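Local coordinates for protein forkhead-associated 1 (Saccharomyces cerevisiae, PDB 6C4U) that binds phosphothreonine peptides as an engineered FHA domain, here holding a phosphopeptide derived from the human transcription factor c-Myc, at residues T78-Q86 / L95-R105. Sequence-based numbering, arbitrary orientation.
Sequences TNGTWLNGQ and LLSQGDEITVR
Asn79 and Arg105 meet at the peptide-binding end of this FHA beta sandwich, where the loop before strand 82-83 meets the end of strand 101-105, the antiparallel partner of that strand. The guanidinium of Arg105 lies edge-on to the carbonyl of Asn79, NH1 giving O a weak, bent hydrogen bond of 2.8 Å. The amide of Asn79 turns to other partners: ND2 binds the carbonyl of Pro55 and the backbone of the bound peptide, an apolar side chain of which packs on Arg105. Methyl CG2 of Thr81 touches CG2 of Ile102, a residue packed on Phe61 and Ile63 of strand 61-66, while OG1 of Thr81 is held by Asp75. At the hydrogen-bonded pair Trp82-Thr103, two backbone bonds join the strands, Trp82 N to Thr103 O (2.9 Å) and Thr103 N to Trp82 O (2.8 Å). The indole shares its sheet face with Thr103, opposite Leu83 and Ile102; Arg105 NH1 lies at its edge, in plane, with guanidinium and ring planes 88° apart. Leu83, first residue of the type I' turn ending at Gln86, has CG anti to the backbone N (chi1 172°) and sends CD1 to Leu96 CD2 at 3.9 Å and against CB of Asp100. Asn84 prolongs the pairing: its backbone N donates to Glu101 O, and side-chain OD1 accepts Glu101 N at 2.9 Å. At Asp100, an alanine would probably leave Ser97 N without its carboxylate acceptor and the Asn84 amide held through OD1 alone. Asn84 ND2 reaches Asp100 OD1 weakly at 3.3 Å, whereas Ser97 N meets Asp100 OD2 from above the carboxylate plane at 2.8 Å.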
loop_
_atom_site.group_PDB
_atom_site.type_symbol
_atom_site.label_atom_id
_atom_site.label_comp_id
_atom_site.label_asym_id
_atom_site.label_seq_id
_atom_site.Cartn_x
_atom_site.Cartn_y
_atom_site.Cartn_z
ATOM N N THR F 78 -4.356 8.162 11.156
ATOM C CA THR F 78 -4.214 9.260 12.097
ATOM C C THR F 78 -3.031 10.165 11.735
ATOM O O THR F 78 -3.215 11.367 11.604
ATOM C CB THR F 78 -4.011 8.722 13.539
ATOM O OG1 THR F 78 -5.177 8.003 13.956
ATOM C CG2 THR F 78 -3.729 9.859 14.539
ATOM N N ASN F 79 -1.833 9.595 11.557
ATOM C CA ASN F 79 -0.617 10.411 11.433
ATOM C C ASN F 79 -0.116 10.715 10.012
ATOM O O ASN F 79 0.974 11.255 9.840
ATOM C CB ASN F 79 0.479 9.758 12.268
ATOM C CG ASN F 79 0.220 9.890 13.754
ATOM O OD1 ASN F 79 -0.124 10.967 14.239
ATOM N ND2 ASN F 79 0.378 8.794 14.488
ATOM N N GLY F 80 -0.900 10.353 9.000
ATOM C CA GLY F 80 -0.554 10.670 7.615
ATOM C C GLY F 80 0.366 9.684 6.929
ATOM O O GLY F 80 1.042 8.861 7.572
ATOM N N THR F 81 0.383 9.808 5.603
ATOM C CA THR F 81 1.097 8.891 4.719
ATOM C C THR F 81 1.682 9.710 3.581
ATOM O O THR F 81 0.977 10.518 2.982
ATOM C CB THR F 81 0.128 7.824 4.167
ATOM O OG1 THR F 81 -0.274 6.971 5.241
ATOM C CG2 THR F 81 0.759 6.975 3.062
ATOM N N TRP F 82 2.962 9.479 3.285
ATOM C CA TRP F 82 3.711 10.244 2.285
ATOM C C TRP F 82 3.973 9.412 1.053
ATOM O O TRP F 82 4.364 8.256 1.162
ATOM C CB TRP F 82 5.045 10.682 2.873
ATOM C CG TRP F 82 4.920 11.892 3.691
ATOM C CD1 TRP F 82 5.255 13.149 3.325
ATOM C CD2 TRP F 82 4.399 11.979 5.018
ATOM N NE1 TRP F 82 4.984 14.020 4.343
ATOM C CE2 TRP F 82 4.459 13.328 5.396
ATOM C CE3 TRP F 82 3.892 11.047 5.924
ATOM C CZ2 TRP F 82 4.027 13.777 6.634
ATOM C CZ3 TRP F 82 3.461 11.493 7.162
ATOM C CH2 TRP F 82 3.533 12.853 7.506
ATOM N N LEU F 83 3.769 10.005 -0.114
ATOM C CA LEU F 83 4.021 9.336 -1.384
ATOM C C LEU F 83 5.076 10.138 -2.125
ATOM O O LEU F 83 4.817 11.282 -2.526
ATOM C CB LEU F 83 2.740 9.248 -2.205
ATOM C CG LEU F 83 2.879 8.754 -3.641
ATOM C CD1 LEU F 83 3.644 7.448 -3.707
ATOM C CD2 LEU F 83 1.504 8.554 -4.257
ATOM N N ASN F 84 6.258 9.538 -2.299
ATOM C CA ASN F 84 7.430 10.225 -2.851
ATOM C C ASN F 84 7.657 11.509 -2.064
ATOM O O ASN F 84 7.763 12.597 -2.628
ATOM C CB ASN F 84 7.270 10.510 -4.356
ATOM C CG ASN F 84 7.013 9.242 -5.158
ATOM O OD1 ASN F 84 7.628 8.187 -4.917
ATOM N ND2 ASN F 84 6.092 9.330 -6.111
ATOM N N GLY F 85 7.669 11.368 -0.742
ATOM C CA GLY F 85 7.983 12.469 0.149
ATOM C C GLY F 85 7.009 13.633 0.236
ATOM O O GLY F 85 7.323 14.613 0.896
ATOM N N GLN F 86 5.839 13.535 -0.399
ATOM C CA GLN F 86 4.760 14.523 -0.249
ATOM C C GLN F 86 3.588 13.856 0.455
ATOM O O GLN F 86 3.130 12.813 0.007
ATOM C CB GLN F 86 4.308 15.032 -1.610
ATOM C CG GLN F 86 5.370 15.812 -2.357
ATOM C CD GLN F 86 5.165 15.733 -3.877
ATOM O OE1 GLN F 86 5.268 14.652 -4.465
ATOM N NE2 GLN F 86 4.870 16.872 -4.514
ATOM N N LEU F 95 -2.830 7.924 -7.674
ATOM C CA LEU F 95 -2.273 6.936 -8.614
ATOM C C LEU F 95 -0.848 6.550 -8.236
ATOM O O LEU F 95 -0.023 7.429 -7.988
ATOM C CB LEU F 95 -2.237 7.513 -10.036
ATOM C CG LEU F 95 -2.002 6.455 -11.134
ATOM C CD1 LEU F 95 -3.292 5.672 -11.474
ATOM C CD2 LEU F 95 -1.435 7.106 -12.378
ATOM N N LEU F 96 -0.569 5.253 -8.196
ATOM C CA LEU F 96 0.776 4.749 -7.945
ATOM C C LEU F 96 1.473 4.473 -9.261
ATOM O O LEU F 96 0.977 3.724 -10.103
ATOM C CB LEU F 96 0.769 3.476 -7.109
ATOM C CG LEU F 96 0.346 3.646 -5.662
ATOM C CD1 LEU F 96 0.212 2.283 -5.015
ATOM C CD2 LEU F 96 1.363 4.459 -4.905
ATOM N N SER F 97 2.617 5.144 -9.437
ATOM C CA SER F 97 3.523 4.918 -10.545
ATOM C C SER F 97 4.575 3.882 -10.129
ATOM O O SER F 97 4.805 3.629 -8.933
ATOM C CB SER F 97 4.216 6.219 -10.961
ATOM O OG SER F 97 3.305 7.300 -11.083
ATOM N N GLN F 98 5.204 3.297 -11.141
ATOM C CA GLN F 98 6.359 2.434 -10.954
ATOM C C GLN F 98 7.434 3.037 -10.049
ATOM O O GLN F 98 7.735 4.226 -10.148
ATOM C CB GLN F 98 6.933 2.028 -12.312
ATOM C CG GLN F 98 8.147 1.148 -12.232
ATOM C CD GLN F 98 7.875 -0.186 -11.560
ATOM O OE1 GLN F 98 7.737 -1.203 -12.194
ATOM N NE2 GLN F 98 7.627 -0.183 -10.238
ATOM N N GLY F 99 7.969 2.222 -9.139
ATOM C CA GLY F 99 9.027 2.673 -8.260
ATOM C C GLY F 99 8.665 3.723 -7.230
ATOM O O GLY F 99 9.564 4.329 -6.661
ATOM N N ASP F 100 7.380 3.945 -6.962
ATOM C CA ASP F 100 6.976 4.975 -5.987
ATOM C C ASP F 100 7.370 4.581 -4.579
ATOM O O ASP F 100 7.481 3.396 -4.276
ATOM C CB ASP F 100 5.459 5.226 -6.038
ATOM C CG ASP F 100 5.046 6.170 -7.161
ATOM O OD1 ASP F 100 5.915 6.603 -7.947
ATOM O OD2 ASP F 100 3.844 6.465 -7.260
ATOM N N GLU F 101 7.592 5.584 -3.733
ATOM C CA GLU F 101 8.039 5.353 -2.361
ATOM C C GLU F 101 6.990 5.833 -1.355
ATOM O O GLU F 101 6.749 7.039 -1.196
ATOM C CB GLU F 101 9.382 6.052 -2.117
ATOM C CG GLU F 101 10.064 5.728 -0.796
ATOM C CD GLU F 101 11.387 6.498 -0.601
ATOM O OE1 GLU F 101 11.662 7.523 -1.300
ATOM O OE2 GLU F 101 12.211 6.100 0.231
ATOM N N ILE F 102 6.397 4.877 -0.657
ATOM C CA ILE F 102 5.392 5.132 0.375
ATOM C C ILE F 102 6.097 5.185 1.721
ATOM O O ILE F 102 6.844 4.278 2.061
ATOM C CB ILE F 102 4.304 4.028 0.348
ATOM C CG1 ILE F 102 3.649 3.984 -1.045
ATOM C CG2 ILE F 102 3.206 4.316 1.345
ATOM C CD1 ILE F 102 2.612 2.907 -1.233
ATOM N N THR F 103 5.848 6.242 2.486
ATOM C CA THR F 103 6.593 6.518 3.726
ATOM C C THR F 103 5.638 6.847 4.854
ATOM O O THR F 103 4.693 7.597 4.640
ATOM C CB THR F 103 7.525 7.745 3.551
ATOM O OG1 THR F 103 7.617 8.128 2.159
ATOM C CG2 THR F 103 8.872 7.446 4.093
ATOM N N VAL F 104 5.888 6.308 6.045
ATOM C CA VAL F 104 5.057 6.617 7.229
ATOM C C VAL F 104 5.969 6.987 8.393
ATOM O O VAL F 104 7.117 6.614 8.419
ATOM C CB VAL F 104 4.126 5.439 7.613
ATOM C CG1 VAL F 104 3.245 5.066 6.438
ATOM C CG2 VAL F 104 4.904 4.220 8.080
ATOM N N ARG F 105 5.459 7.699 9.377
ATOM C CA ARG F 105 6.286 8.089 10.538
ATOM C C ARG F 105 6.175 7.066 11.657
ATOM O O ARG F 105 5.112 6.430 11.835
ATOM C CB ARG F 105 5.850 9.433 11.048
ATOM C CG ARG F 105 6.082 10.562 10.050
ATOM C CD ARG F 105 4.990 11.634 10.063
ATOM N NE ARG F 105 4.933 12.376 11.324
ATOM C CZ ARG F 105 3.868 12.998 11.825
ATOM N NH1 ARG F 105 2.705 13.026 11.162
ATOM N NH2 ARG F 105 3.956 13.599 13.008
#